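Local atomic coordinates of rusticyanin (Thiobacillus ferrooxidans, PDB entry 2CAK), a protein that carries electrons from cytochrome c552 to an A-type oxidase in the periplasm, using a single bound copper ion in a cupredoxin fold. Residues 87-92 against 134-139; 124-129 against 149-154; 26-31 against 56-61; 12-17 against 74-79; 35-40 against 64-69. All coordinates share one frame; numbering follows the deposited sequence.

Interaction 1 (87-92 against 134-139); sequences DITQKV and YYVCQI. Unlike the reference sequence in segment 87-92: Gln90 (reference Lys), Val92 (reference Gly). With CU1 (copper (I) ion), chain B.
Asp87 to Thr89 and Tyr134 to Val136 form an antiparallel ladder in the cupredoxin fold, and the second of these strands runs directly into the copper site. The ladder closes with two reciprocal pairs of backbone bonds. Asp87 and Val136 exchange one pair, the Val136 N to Asp87 O bond measuring 2.9 Å; Thr89 and Tyr134 exchange the other, with Thr89 N to Tyr134 O also 2.9 Å and nearly straight at 167°. Between them Ile88 and Tyr135 form a non-hydrogen-bonded pair, their CA atoms 4.5 Å apart.

On the face shared by Asp87, Thr89, Tyr134 and Val136, Thr89 CG2 lies 3.7 Å from Tyr134 O. Past the strand end, Lys91 O approaches the Tyr134 ring obliquely, 3.4 Å from CD2, and Val92 CG1 packs 3.9 Å from Tyr134 CE2. The turn leading there is an ST turn, in which Thr89 OG1 accepts from Lys91 N; the hydroxyl also bonds to Ile101 O. At the other end of the ladder, Asp87 OD2 comes 3.4 Å from Gln138 CG, and Ser85 OG links the two residues by bonding to Asp87 OD2 and Gln138 N. Cys137 has SG anti to its own N (chi1 178°), which carries the sulfur out to copper at 2.2 Å. The same sulfur accepts from Ile139 N, and His84, His142 and Met147 complete the metal site.

Tyr135 turns to the other face, meeting the rings of Phe86 and Phe53 and bonding through OH to Pro61 O. In the sheet, strand 131-136 lies between strands 87-89 and 148-153, with strand 106-107 beyond 87-89.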
# COMPACT_ATOMS: atom_id res chain seq x y z
N ASP A 87 -2.18 -4.20 3.89
CA ASP A 87 -1.71 -4.91 5.07
C ASP A 87 -0.34 -5.52 4.80
O ASP A 87 -0.12 -6.15 3.74
CB ASP A 87 -2.70 -6.03 5.45
CG ASP A 87 -4.03 -5.40 5.84
OD1 ASP A 87 -4.04 -4.66 6.86
OD2 ASP A 87 -5.01 -5.57 5.14
N ILE A 88 0.57 -5.41 5.76
CA ILE A 88 1.93 -5.95 5.62
C ILE A 88 2.05 -7.23 6.43
O ILE A 88 1.69 -7.27 7.62
CB ILE A 88 2.96 -4.90 6.04
CG1 ILE A 88 2.82 -3.60 5.24
CG2 ILE A 88 4.37 -5.46 5.96
CD1 ILE A 88 3.61 -2.41 5.79
N THR A 89 2.55 -8.28 5.79
CA THR A 89 2.73 -9.60 6.37
C THR A 89 4.08 -10.19 6.01
O THR A 89 4.68 -9.70 5.05
CB THR A 89 1.58 -10.51 5.90
OG1 THR A 89 1.69 -11.82 6.45
CG2 THR A 89 1.56 -10.62 4.37
N GLN A 90 4.54 -11.19 6.73
CA GLN A 90 5.69 -11.98 6.30
C GLN A 90 5.31 -13.27 5.59
O GLN A 90 6.19 -13.98 5.09
CB GLN A 90 6.69 -12.16 7.45
CG GLN A 90 7.32 -10.77 7.69
CD GLN A 90 8.59 -10.83 8.49
OE1 GLN A 90 8.47 -11.09 9.69
NE2 GLN A 90 9.77 -10.59 7.89
N LYS A 91 4.02 -13.62 5.53
CA LYS A 91 3.55 -14.76 4.74
C LYS A 91 3.71 -14.44 3.27
O LYS A 91 3.60 -13.31 2.82
CB LYS A 91 2.10 -15.12 5.03
CG LYS A 91 1.74 -15.46 6.47
CD LYS A 91 2.57 -16.54 7.11
CE LYS A 91 1.89 -17.06 8.37
NZ LYS A 91 2.56 -16.51 9.60
N VAL A 92 4.06 -15.44 2.49
CA VAL A 92 4.53 -15.39 1.13
C VAL A 92 3.44 -15.79 0.13
O VAL A 92 2.55 -16.59 0.45
CB VAL A 92 5.77 -16.31 0.99
CG1 VAL A 92 6.95 -15.93 1.89
CG2 VAL A 92 5.41 -17.77 1.30
N TYR A 134 5.55 -8.61 2.55
CA TYR A 134 4.66 -8.42 1.43
C TYR A 134 3.52 -7.47 1.85
O TYR A 134 3.09 -7.55 2.99
CB TYR A 134 4.04 -9.75 0.97
CG TYR A 134 5.12 -10.64 0.38
CD1 TYR A 134 5.42 -10.64 -0.98
CD2 TYR A 134 5.90 -11.46 1.21
CE1 TYR A 134 6.42 -11.45 -1.47
CE2 TYR A 134 6.91 -12.23 0.70
CZ TYR A 134 7.17 -12.24 -0.64
OH TYR A 134 8.20 -13.02 -1.14
N TYR A 135 3.08 -6.63 0.94
CA TYR A 135 1.88 -5.82 1.15
C TYR A 135 0.77 -6.45 0.30
O TYR A 135 1.00 -6.78 -0.86
CB TYR A 135 2.09 -4.34 0.84
CG TYR A 135 2.61 -3.94 -0.53
CD1 TYR A 135 3.96 -3.95 -0.86
CD2 TYR A 135 1.73 -3.55 -1.52
CE1 TYR A 135 4.42 -3.60 -2.11
CE2 TYR A 135 2.18 -3.17 -2.77
CZ TYR A 135 3.51 -3.20 -3.06
OH TYR A 135 3.94 -2.83 -4.33
N VAL A 136 -0.41 -6.62 0.92
CA VAL A 136 -1.51 -7.36 0.35
C VAL A 136 -2.81 -6.64 0.61
O VAL A 136 -2.94 -5.91 1.60
CB VAL A 136 -1.58 -8.83 0.85
CG1 VAL A 136 -0.24 -9.53 0.79
CG2 VAL A 136 -2.13 -8.93 2.27
N CYS A 137 -3.81 -6.89 -0.20
CA CYS A 137 -5.19 -6.56 0.06
C CYS A 137 -5.93 -7.82 0.60
O CYS A 137 -5.67 -8.92 0.08
CB CYS A 137 -5.90 -6.07 -1.18
SG CYS A 137 -7.67 -5.70 -0.95
N GLN A 138 -6.79 -7.60 1.60
CA GLN A 138 -7.52 -8.72 2.20
C GLN A 138 -8.89 -9.00 1.59
O GLN A 138 -9.54 -9.97 2.03
CB GLN A 138 -7.70 -8.50 3.73
CG GLN A 138 -6.39 -8.63 4.48
CD GLN A 138 -6.72 -8.74 5.97
OE1 GLN A 138 -6.90 -7.83 6.78
NE2 GLN A 138 -6.91 -10.00 6.27
N ILE A 139 -9.36 -8.21 0.63
CA ILE A 139 -10.65 -8.54 0.04
C ILE A 139 -10.57 -9.91 -0.57
O ILE A 139 -9.61 -10.15 -1.32
CB ILE A 139 -11.12 -7.53 -1.01
CG1 ILE A 139 -11.45 -6.16 -0.39
CG2 ILE A 139 -12.35 -8.05 -1.75
CD1 ILE A 139 -11.91 -5.09 -1.40
CU CU1 B . -8.46 -5.26 -3.00

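Interaction 2 (124-129 against 149-154). Unlike the reference sequence in segment 149-154: Ile152 (reference Val).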
# COMPACT_ATOMS: atom_id res chain seq x y z
N PHE A 124 -0.21 5.63 8.46
CA PHE A 124 0.28 4.85 9.62
C PHE A 124 1.81 4.82 9.54
O PHE A 124 2.42 5.04 8.51
CB PHE A 124 -0.34 3.46 9.73
CG PHE A 124 0.00 2.50 8.59
CD1 PHE A 124 1.12 1.68 8.64
CD2 PHE A 124 -0.80 2.41 7.47
CE1 PHE A 124 1.45 0.83 7.60
CE2 PHE A 124 -0.50 1.51 6.46
CZ PHE A 124 0.63 0.71 6.51
N THR A 125 2.43 4.54 10.69
CA THR A 125 3.87 4.45 10.79
C THR A 125 4.31 3.01 11.02
O THR A 125 3.54 2.17 11.56
CB THR A 125 4.38 5.40 11.90
OG1 THR A 125 5.80 5.51 11.78
CG2 THR A 125 4.17 4.81 13.25
N TRP A 126 5.50 2.67 10.59
CA TRP A 126 6.02 1.31 10.67
C TRP A 126 7.51 1.38 10.94
O TRP A 126 8.22 2.17 10.29
CB TRP A 126 5.74 0.61 9.34
CG TRP A 126 6.16 -0.81 9.23
CD1 TRP A 126 6.15 -1.79 10.17
CD2 TRP A 126 6.68 -1.42 8.02
NE1 TRP A 126 6.62 -2.96 9.64
CE2 TRP A 126 6.96 -2.76 8.30
CE3 TRP A 126 6.94 -0.98 6.72
CZ2 TRP A 126 7.48 -3.66 7.36
CZ3 TRP A 126 7.47 -1.85 5.77
CH2 TRP A 126 7.73 -3.18 6.10
N HIS A 127 8.01 0.58 11.87
CA HIS A 127 9.41 0.49 12.21
C HIS A 127 9.88 -0.95 12.02
O HIS A 127 9.94 -1.71 12.99
CB HIS A 127 9.65 0.91 13.65
CG HIS A 127 9.42 2.35 13.95
ND1 HIS A 127 10.44 3.26 13.89
CD2 HIS A 127 8.31 3.05 14.29
CE1 HIS A 127 9.99 4.49 14.18
NE2 HIS A 127 8.71 4.38 14.43
N PRO A 128 10.19 -1.37 10.81
CA PRO A 128 10.49 -2.78 10.58
C PRO A 128 11.91 -3.18 10.95
O PRO A 128 12.83 -2.37 10.93
CB PRO A 128 10.37 -2.91 9.07
CG PRO A 128 10.65 -1.55 8.53
CD PRO A 128 10.11 -0.60 9.56
N THR A 129 12.00 -4.48 11.28
CA THR A 129 13.32 -5.11 11.36
C THR A 129 13.66 -5.63 9.97
O THR A 129 12.80 -5.81 9.12
CB THR A 129 13.30 -6.16 12.47
OG1 THR A 129 12.60 -7.30 12.05
CG2 THR A 129 12.60 -5.66 13.75
N GLY A 149 2.53 -6.87 -3.43
CA GLY A 149 3.88 -6.64 -3.80
C GLY A 149 4.85 -6.96 -2.70
O GLY A 149 4.43 -7.29 -1.59
N LYS A 150 6.14 -6.87 -2.98
CA LYS A 150 7.19 -7.26 -2.03
C LYS A 150 7.88 -6.04 -1.43
O LYS A 150 8.03 -5.02 -2.11
CB LYS A 150 8.19 -8.13 -2.81
CG LYS A 150 9.24 -8.81 -1.98
CD LYS A 150 10.06 -9.80 -2.79
CE LYS A 150 10.96 -9.23 -3.83
NZ LYS A 150 11.74 -10.47 -4.30
N ILE A 151 8.36 -6.16 -0.22
CA ILE A 151 9.17 -5.17 0.48
C ILE A 151 10.42 -5.84 1.01
O ILE A 151 10.35 -6.89 1.68
CB ILE A 151 8.39 -4.56 1.67
CG1 ILE A 151 7.04 -4.03 1.22
CG2 ILE A 151 9.24 -3.52 2.35
CD1 ILE A 151 6.18 -3.61 2.39
N ILE A 152 11.56 -5.26 0.66
CA ILE A 152 12.86 -5.75 1.21
C ILE A 152 13.41 -4.67 2.14
O ILE A 152 13.59 -3.54 1.72
CB ILE A 152 13.83 -6.06 0.08
CG1 ILE A 152 13.31 -7.11 -0.90
CG2 ILE A 152 15.22 -6.46 0.64
CD1 ILE A 152 14.13 -7.40 -2.09
N VAL A 153 13.58 -5.03 3.41
CA VAL A 153 14.16 -4.12 4.40
C VAL A 153 15.57 -4.60 4.71
O VAL A 153 15.79 -5.73 5.11
CB VAL A 153 13.33 -4.07 5.67
CG1 VAL A 153 14.03 -3.15 6.72
CG2 VAL A 153 11.86 -3.68 5.39
N LYS A 154 16.55 -3.78 4.41
CA LYS A 154 17.96 -4.04 4.65
C LYS A 154 18.29 -4.02 6.14
O LYS A 154 17.46 -3.53 6.97
CB LYS A 154 18.74 -3.04 3.80
CG LYS A 154 18.34 -3.21 2.31
CD LYS A 154 19.46 -2.80 1.36
CE LYS A 154 19.14 -3.05 -0.10
NZ LYS A 154 18.73 -4.45 -0.39
OXT LYS A 154 19.42 -4.44 6.40
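Thr129 O accepts a hydrogen bond from Tyr133 OH, and the methyl Val153 CG1 packs beside it at 3.8 Å. That carbonyl lies at one end of a buried apolar contact between the two sheets of the cupredoxin sandwich. Strand 119-126 brings Trp126 from one sheet, and strand 148-153 brings Ile151 and Val153 from the other.

The indole does most of the bridging. With CG anti to the backbone N (chi1 -178°), the six-membered ring reaches across the gap, and its far atoms meet the opposing strand. CZ3 lies 4.0 Å from Ile151 CD1, CH2 is 4.1 Å from Ile151 CG2, and the same CH2 touches Val153 CG2 at 4.2 Å. The indole and the isoleucine come from opposite directions, with Ile151 CD1 set oblique to the ring. Replacing Trp126 with an alanine would probably open a gap between the sheets, leaving Ile151 CD1 and Val153 CG2 without the ring they pack on.

Around the same indole, Tyr133 makes an edge-to-face contact, while Ile65 and Val105 add further apolar packing. Pro128 touches both the opposing strand and the indole of its own segment. Its CG meets Val153 CG2 at 4.0 Å, the two side chains crossing at about a right angle, and its CB rests 3.3 Å above one face of the Trp126 ring, offset toward the rim.

Interaction 3 (26-31 against 56-61); sequences SGDTVT and HGKKNP. Unlike the reference sequence in segment 56-61: Gly57 (reference Asp).
Lys58 curls its side chain over the turn at Gly27 and Asp28. It leaves the backbone with CB 4.0 Å from Asp28 OD1, then folds back on itself at successive bends (chi2 -71°, chi3 -78°). Those bends lay CE alongside the aspartate, 3.7 Å from Asp28 OD1. At the tip, NZ is directed at Gly27 O as a hydrogen-bond donor, but the modelled separation is implausibly short and the oxygen's place is less sure, so the length of this bond is doubtful. The carboxylate stays a little apart, with Asp28 OD1 4.7 Å from Lys58 NZ, near enough for the opposite charges probably to attract. A leucine in place of Lys58 would probably leave Asp28 without its nearby positive charge and Gly27 O without its modelled donor.

The turn from Ser26 to Thr29 is a type II' beta turn, with Gly27 at positive phi. Asp28 also leans over the backbone: its OD1 lies 3.6 Å from Pro61 CA and 3.1 Å from Lys59 O, the latter two acceptors brought close without bonding. Deeper in, Val30 and Pro61 lie side by side and point the same way, Val30 CG2 touching Pro61 CB at 3.8 Å. His56 CB flanks that valine at 4.3 Å from CG2, while its ring nitrogen ND1 bonds to Asp21.

The contact joins the edges of both sheets. Strand 58-59 is the outermost strand of one; the hairpin of strands 24-26 and 29-31 borders the other, where Val30 pairs with the backbone of strand 62-65.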
# COMPACT_ATOMS: atom_id res chain seq x y z
N SER A 26 13.70 2.46 -10.31
CA SER A 26 14.50 1.80 -11.31
C SER A 26 13.83 0.49 -11.71
O SER A 26 13.66 -0.37 -10.85
CB SER A 26 15.89 1.47 -10.77
OG SER A 26 16.79 1.24 -11.85
N GLY A 27 13.41 0.35 -12.95
CA GLY A 27 12.63 -0.79 -13.41
C GLY A 27 11.33 -0.94 -12.62
O GLY A 27 10.55 -0.00 -12.53
N ASP A 28 11.09 -2.09 -11.99
CA ASP A 28 9.85 -2.22 -11.18
C ASP A 28 10.19 -2.22 -9.69
O ASP A 28 9.54 -2.88 -8.89
CB ASP A 28 9.00 -3.42 -11.56
CG ASP A 28 7.56 -3.40 -11.03
OD1 ASP A 28 6.80 -2.39 -10.95
OD2 ASP A 28 7.03 -4.49 -10.64
N THR A 29 11.26 -1.50 -9.33
CA THR A 29 11.63 -1.35 -7.92
C THR A 29 11.63 0.12 -7.52
O THR A 29 12.02 0.98 -8.35
CB THR A 29 13.02 -1.96 -7.69
OG1 THR A 29 12.96 -3.37 -8.00
CG2 THR A 29 13.42 -1.81 -6.25
N VAL A 30 11.19 0.43 -6.32
CA VAL A 30 11.24 1.78 -5.75
C VAL A 30 12.16 1.75 -4.55
O VAL A 30 11.90 0.99 -3.61
CB VAL A 30 9.83 2.30 -5.37
CG1 VAL A 30 9.94 3.75 -4.88
CG2 VAL A 30 8.89 2.13 -6.56
N THR A 31 13.21 2.54 -4.58
CA THR A 31 14.23 2.55 -3.54
C THR A 31 14.12 3.83 -2.70
O THR A 31 14.09 4.93 -3.24
CB THR A 31 15.64 2.41 -4.12
OG1 THR A 31 15.77 1.16 -4.85
CG2 THR A 31 16.64 2.41 -3.00
N HIS A 56 4.39 5.27 -6.54
CA HIS A 56 5.25 6.06 -7.41
C HIS A 56 4.96 5.76 -8.88
O HIS A 56 5.86 5.69 -9.71
CB HIS A 56 6.74 5.83 -7.10
CG HIS A 56 7.56 7.05 -7.30
ND1 HIS A 56 8.12 7.74 -6.23
CD2 HIS A 56 7.95 7.72 -8.40
CE1 HIS A 56 8.77 8.78 -6.70
NE2 HIS A 56 8.70 8.80 -8.00
N GLY A 57 3.65 5.62 -9.19
CA GLY A 57 3.17 5.39 -10.50
C GLY A 57 3.55 4.11 -11.18
O GLY A 57 3.52 4.00 -12.40
N LYS A 58 3.92 3.12 -10.44
CA LYS A 58 4.28 1.80 -10.89
C LYS A 58 3.30 0.79 -10.31
O LYS A 58 2.84 0.96 -9.18
CB LYS A 58 5.70 1.42 -10.42
CG LYS A 58 6.79 2.34 -10.95
CD LYS A 58 6.97 2.09 -12.42
CE LYS A 58 7.77 0.80 -12.61
NZ LYS A 58 8.62 0.91 -13.83
N LYS A 59 3.03 -0.28 -11.05
CA LYS A 59 2.15 -1.34 -10.59
C LYS A 59 2.88 -2.37 -9.72
O LYS A 59 3.87 -2.96 -10.15
CB LYS A 59 1.58 -2.05 -11.83
CG LYS A 59 0.55 -3.09 -11.45
CD LYS A 59 0.01 -3.80 -12.69
CE LYS A 59 1.03 -4.85 -13.03
NZ LYS A 59 0.35 -6.20 -12.89
N ASN A 60 2.35 -2.55 -8.51
CA ASN A 60 2.88 -3.55 -7.55
C ASN A 60 4.39 -3.60 -7.50
O ASN A 60 5.00 -4.69 -7.52
CB ASN A 60 2.32 -4.92 -7.82
CG ASN A 60 0.81 -5.00 -7.79
OD1 ASN A 60 0.16 -4.32 -7.02
ND2 ASN A 60 0.26 -5.87 -8.63
N PRO A 61 5.11 -2.50 -7.33
CA PRO A 61 6.59 -2.52 -7.32
C PRO A 61 7.15 -3.11 -6.04
O PRO A 61 6.54 -3.12 -4.98
CB PRO A 61 6.96 -1.05 -7.45
CG PRO A 61 5.83 -0.34 -6.77
CD PRO A 61 4.62 -1.12 -7.16

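Interaction 4 (12-17 against 74-79)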
# COMPACT_ATOMS: atom_id res chain seq x y z
N PRO A 12 -7.86 16.67 -6.58
CA PRO A 12 -6.56 17.39 -6.59
C PRO A 12 -5.71 17.12 -5.36
O PRO A 12 -4.46 17.15 -5.41
CB PRO A 12 -6.99 18.87 -6.72
CG PRO A 12 -8.43 18.89 -7.00
CD PRO A 12 -9.04 17.56 -6.74
N GLN A 13 -6.33 16.87 -4.22
CA GLN A 13 -5.60 16.51 -3.01
C GLN A 13 -4.97 15.14 -3.16
O GLN A 13 -3.83 14.92 -2.71
CB GLN A 13 -6.49 16.55 -1.76
CG GLN A 13 -6.94 17.96 -1.38
CD GLN A 13 -7.96 17.91 -0.28
OE1 GLN A 13 -8.82 17.05 -0.17
NE2 GLN A 13 -7.89 18.91 0.61
N VAL A 14 -5.68 14.17 -3.77
CA VAL A 14 -5.09 12.86 -4.05
C VAL A 14 -3.86 13.00 -4.91
O VAL A 14 -2.81 12.40 -4.64
CB VAL A 14 -6.11 11.89 -4.70
CG1 VAL A 14 -5.49 10.64 -5.24
CG2 VAL A 14 -7.22 11.50 -3.69
N LYS A 15 -3.98 13.77 -6.00
CA LYS A 15 -2.82 13.95 -6.90
C LYS A 15 -1.66 14.56 -6.15
O LYS A 15 -0.51 14.17 -6.38
CB LYS A 15 -3.22 14.77 -8.13
CG LYS A 15 -4.05 13.99 -9.13
CD LYS A 15 -4.45 14.80 -10.35
CE LYS A 15 -5.51 14.12 -11.21
NZ LYS A 15 -6.30 15.09 -12.02
N ALA A 16 -1.94 15.50 -5.29
CA ALA A 16 -0.86 16.14 -4.54
C ALA A 16 -0.15 15.14 -3.63
O ALA A 16 1.06 15.21 -3.40
CB ALA A 16 -1.42 17.30 -3.75
N MET A 17 -0.91 14.21 -3.03
CA MET A 17 -0.33 13.24 -2.13
C MET A 17 0.50 12.20 -2.89
O MET A 17 1.59 11.84 -2.44
CB MET A 17 -1.38 12.49 -1.30
CG MET A 17 -2.08 13.37 -0.30
SD MET A 17 -3.13 12.42 0.88
CE MET A 17 -4.57 12.42 -0.09
N THR A 74 1.17 6.33 3.53
CA THR A 74 -0.12 6.88 3.21
C THR A 74 -0.76 5.95 2.19
O THR A 74 -0.16 5.64 1.15
CB THR A 74 0.02 8.29 2.61
OG1 THR A 74 0.76 9.14 3.51
CG2 THR A 74 -1.31 8.91 2.25
N PHE A 75 -1.98 5.51 2.46
CA PHE A 75 -2.75 4.61 1.58
C PHE A 75 -4.05 5.29 1.18
O PHE A 75 -4.80 5.75 2.06
CB PHE A 75 -3.04 3.28 2.27
CG PHE A 75 -3.93 2.35 1.46
CD1 PHE A 75 -3.61 1.95 0.19
CD2 PHE A 75 -5.12 1.93 1.98
CE1 PHE A 75 -4.46 1.15 -0.59
CE2 PHE A 75 -5.96 1.14 1.27
CZ PHE A 75 -5.65 0.75 0.01
N ILE A 76 -4.31 5.35 -0.11
CA ILE A 76 -5.47 6.02 -0.68
C ILE A 76 -6.24 5.01 -1.51
O ILE A 76 -5.67 4.34 -2.36
CB ILE A 76 -5.02 7.20 -1.61
CG1 ILE A 76 -4.00 8.11 -0.96
CG2 ILE A 76 -6.26 7.92 -2.13
CD1 ILE A 76 -3.21 8.98 -1.91
N ASN A 77 -7.55 4.92 -1.35
CA ASN A 77 -8.36 4.06 -2.14
C ASN A 77 -9.08 4.88 -3.22
O ASN A 77 -10.07 5.57 -2.95
CB ASN A 77 -9.41 3.29 -1.33
CG ASN A 77 -10.33 2.44 -2.17
OD1 ASN A 77 -11.50 2.13 -1.75
ND2 ASN A 77 -9.91 2.05 -3.32
N THR A 78 -8.59 4.76 -4.46
CA THR A 78 -9.12 5.45 -5.61
C THR A 78 -10.10 4.66 -6.45
O THR A 78 -10.56 5.10 -7.49
CB THR A 78 -7.96 5.99 -6.49
OG1 THR A 78 -6.98 4.97 -6.73
CG2 THR A 78 -7.26 7.14 -5.79
N ASN A 79 -10.42 3.45 -6.04
CA ASN A 79 -11.18 2.53 -6.89
C ASN A 79 -12.65 2.54 -6.55
O ASN A 79 -13.06 2.03 -5.52
CB ASN A 79 -10.58 1.12 -6.74
CG ASN A 79 -11.08 0.16 -7.82
OD1 ASN A 79 -11.47 0.46 -8.97
ND2 ASN A 79 -11.04 -1.04 -7.41
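Helix 12-17 lies over strand 74-77 with the two axes 10.4 Å apart at closest approach and their directions 143° apart, so the helix runs roughly against the strand. Two of its residues, one turn apart, do the touching. Val14 sets its two methyls on different residues: CG2 meets Ile76 CG2 at 4.0 Å as the two side chains slide past each other, and CG1 meets Thr78 CG2, also at 4.0 Å. Having CG1 anti to its backbone N (chi1 169°) is what spreads the valine fork over both partners.

Met17 covers the other end of the isoleucine. Its CB lies 4.0 Å from Ile76 CD1 and its CE 4.1 Å from that same methyl, the bend at the thioether (chi3 -88°) bringing CE back to it. Its SD lies 4.2 Å from Thr74 CG2, the two side chains crossing at about a right angle. Ile76 is thus taken at both branches, CG2 by the valine and CD1 by the methionine. Thr78 turns its methyl to the helix and its hydroxyl away from the apolar patch, bonding through OG1 to Ala43 O.

Phe119 and Tyr121 of the neighbouring strand and Ala9 of strand 7-9 extend the bed under the helix. This is plain apolar helix-on-sheet packing, laid on the face turned away from the second sheet, and consistent with the N-terminal extension that rusticyanin adds to the basic cupredoxin sandwich.

Interaction 5 (35-40 against 64-69). Unlike the reference sequence in segment 64-69: Asp64 (reference Glu), Gly67 (reference Ala).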
# COMPACT_ATOMS: atom_id res chain seq x y z
N LYS A 35 16.38 8.81 6.90
CA LYS A 35 15.97 8.39 8.25
C LYS A 35 14.48 8.14 8.36
O LYS A 35 14.06 7.24 9.06
CB LYS A 35 16.44 9.43 9.29
CG LYS A 35 17.94 9.51 9.48
CD LYS A 35 18.56 8.33 10.16
CE LYS A 35 18.84 7.13 9.26
NZ LYS A 35 18.11 5.93 9.78
N THR A 36 13.68 8.96 7.69
CA THR A 36 12.22 8.86 7.59
C THR A 36 11.86 8.82 6.12
O THR A 36 12.38 9.69 5.39
CB THR A 36 11.46 9.98 8.27
OG1 THR A 36 11.81 9.99 9.68
CG2 THR A 36 9.95 9.80 8.18
N VAL A 37 11.15 7.78 5.67
CA VAL A 37 10.78 7.64 4.26
C VAL A 37 9.26 7.69 4.16
O VAL A 37 8.56 7.34 5.10
CB VAL A 37 11.40 6.41 3.62
CG1 VAL A 37 12.91 6.30 3.77
CG2 VAL A 37 10.76 5.15 4.16
N HIS A 38 8.76 8.19 3.03
CA HIS A 38 7.32 8.37 2.83
C HIS A 38 6.90 7.55 1.64
O HIS A 38 7.27 7.83 0.48
CB HIS A 38 7.02 9.88 2.75
CG HIS A 38 7.64 10.72 3.85
ND1 HIS A 38 6.96 11.17 4.95
CD2 HIS A 38 8.90 11.19 4.02
CE1 HIS A 38 7.76 11.86 5.74
NE2 HIS A 38 8.96 11.91 5.21
N VAL A 39 6.15 6.49 1.88
CA VAL A 39 5.54 5.60 0.89
C VAL A 39 4.12 6.07 0.65
O VAL A 39 3.33 6.13 1.60
CB VAL A 39 5.56 4.15 1.37
CG1 VAL A 39 4.88 3.22 0.37
CG2 VAL A 39 6.98 3.64 1.63
N VAL A 40 3.74 6.36 -0.60
CA VAL A 40 2.35 6.75 -0.88
C VAL A 40 1.79 5.77 -1.91
O VAL A 40 2.24 5.71 -3.06
CB VAL A 40 2.20 8.22 -1.35
CG1 VAL A 40 0.74 8.53 -1.54
CG2 VAL A 40 2.88 9.19 -0.38
N ASP A 64 12.29 -1.11 -1.68
CA ASP A 64 13.56 -1.36 -1.00
C ASP A 64 13.70 -0.26 0.07
O ASP A 64 13.80 0.93 -0.28
CB ASP A 64 14.69 -1.36 -1.99
CG ASP A 64 14.90 -2.62 -2.78
OD1 ASP A 64 14.06 -3.53 -2.93
OD2 ASP A 64 16.03 -2.79 -3.33
N ILE A 65 13.73 -0.65 1.33
CA ILE A 65 13.69 0.25 2.49
C ILE A 65 14.96 0.07 3.31
O ILE A 65 15.40 -1.06 3.55
CB ILE A 65 12.41 -0.03 3.35
CG1 ILE A 65 11.12 0.33 2.55
CG2 ILE A 65 12.44 0.71 4.68
CD1 ILE A 65 9.76 0.12 3.03
N PRO A 66 15.60 1.16 3.73
CA PRO A 66 16.82 1.01 4.52
C PRO A 66 16.55 0.51 5.92
O PRO A 66 15.55 0.82 6.55
CB PRO A 66 17.41 2.43 4.52
CG PRO A 66 16.38 3.34 4.03
CD PRO A 66 15.26 2.54 3.42
N GLY A 67 17.51 -0.28 6.46
CA GLY A 67 17.35 -0.72 7.83
C GLY A 67 17.33 0.45 8.80
O GLY A 67 18.06 1.44 8.62
N GLY A 68 16.45 0.36 9.81
CA GLY A 68 16.47 1.39 10.84
C GLY A 68 15.63 2.58 10.45
O GLY A 68 15.41 3.44 11.28
N ALA A 69 15.10 2.68 9.23
CA ALA A 69 14.29 3.85 8.89
C ALA A 69 12.90 3.79 9.52
O ALA A 69 12.36 2.72 9.74
CB ALA A 69 14.15 3.98 7.37
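Following Ile65, which ends strand 62-65 and packs on Val71 and Ile151, Pro66 is the first residue of segment 64-69 to touch strand 36-40: its ring carbon CD lies 4.4 Å from Val37 CG1, a loose apolar meeting. From Pro66 the chain enters a type II beta turn that closes at Ala69, whose N bonds to Pro66 O at a rather long 3.3 Å. Gly67 takes the second position of the turn, and Gly68 the third with a positive phi of 86°.

Over this turn bends the modelled conformer of Lys35, one of two. It doubles back at chi2 (-70°) and chi3 (82°), which brings NZ to 4.0 Å from Gly68 O, near the carbonyl but too long for a bond. Ala69 then makes the closest approach of the two segments: its CA forms a bent C-H...O contact with Lys35 O, 3.4 Å from carbon to oxygen, and its CB lies 3.7 Å from that oxygen. The same CB is 4.5 Å from Val37 CG1, so the valine methyl faces both Pro66 and Ala69.

Backbone pairing takes over one residue later, where Lys35 and Val37 both bond to Thr70. The chemistry here is therefore slight, a C-H...O contact and a few apolar contacts beside a lysine modelled in two conformers, and firmer hold of the turn probably comes from the sheet bonds that follow.

Interactions 2 and 4 are buried and apolar, but interaction 2 fills the space between the two sheets whereas interaction 4 lays a helix on the outside of one. Interaction 1 is pairing within a sheet, dominated by backbone bonds, and leads to the copper; Ile88 CD1 meets Trp126 CE3 at 3.7 Å, tying it to interaction 2. Interactions 3 and 5 sit at turns nearer the surface, with lysines bent over backbone carbonyls above small apolar contacts. They share neighbouring strands, Val30 O probably accepting from Asp64 N at 2.9 Å. Interaction 5 also adjoins interaction 2 through strands 62-65 and 148-153, and interaction 4 through strands 36-43 and 70-77.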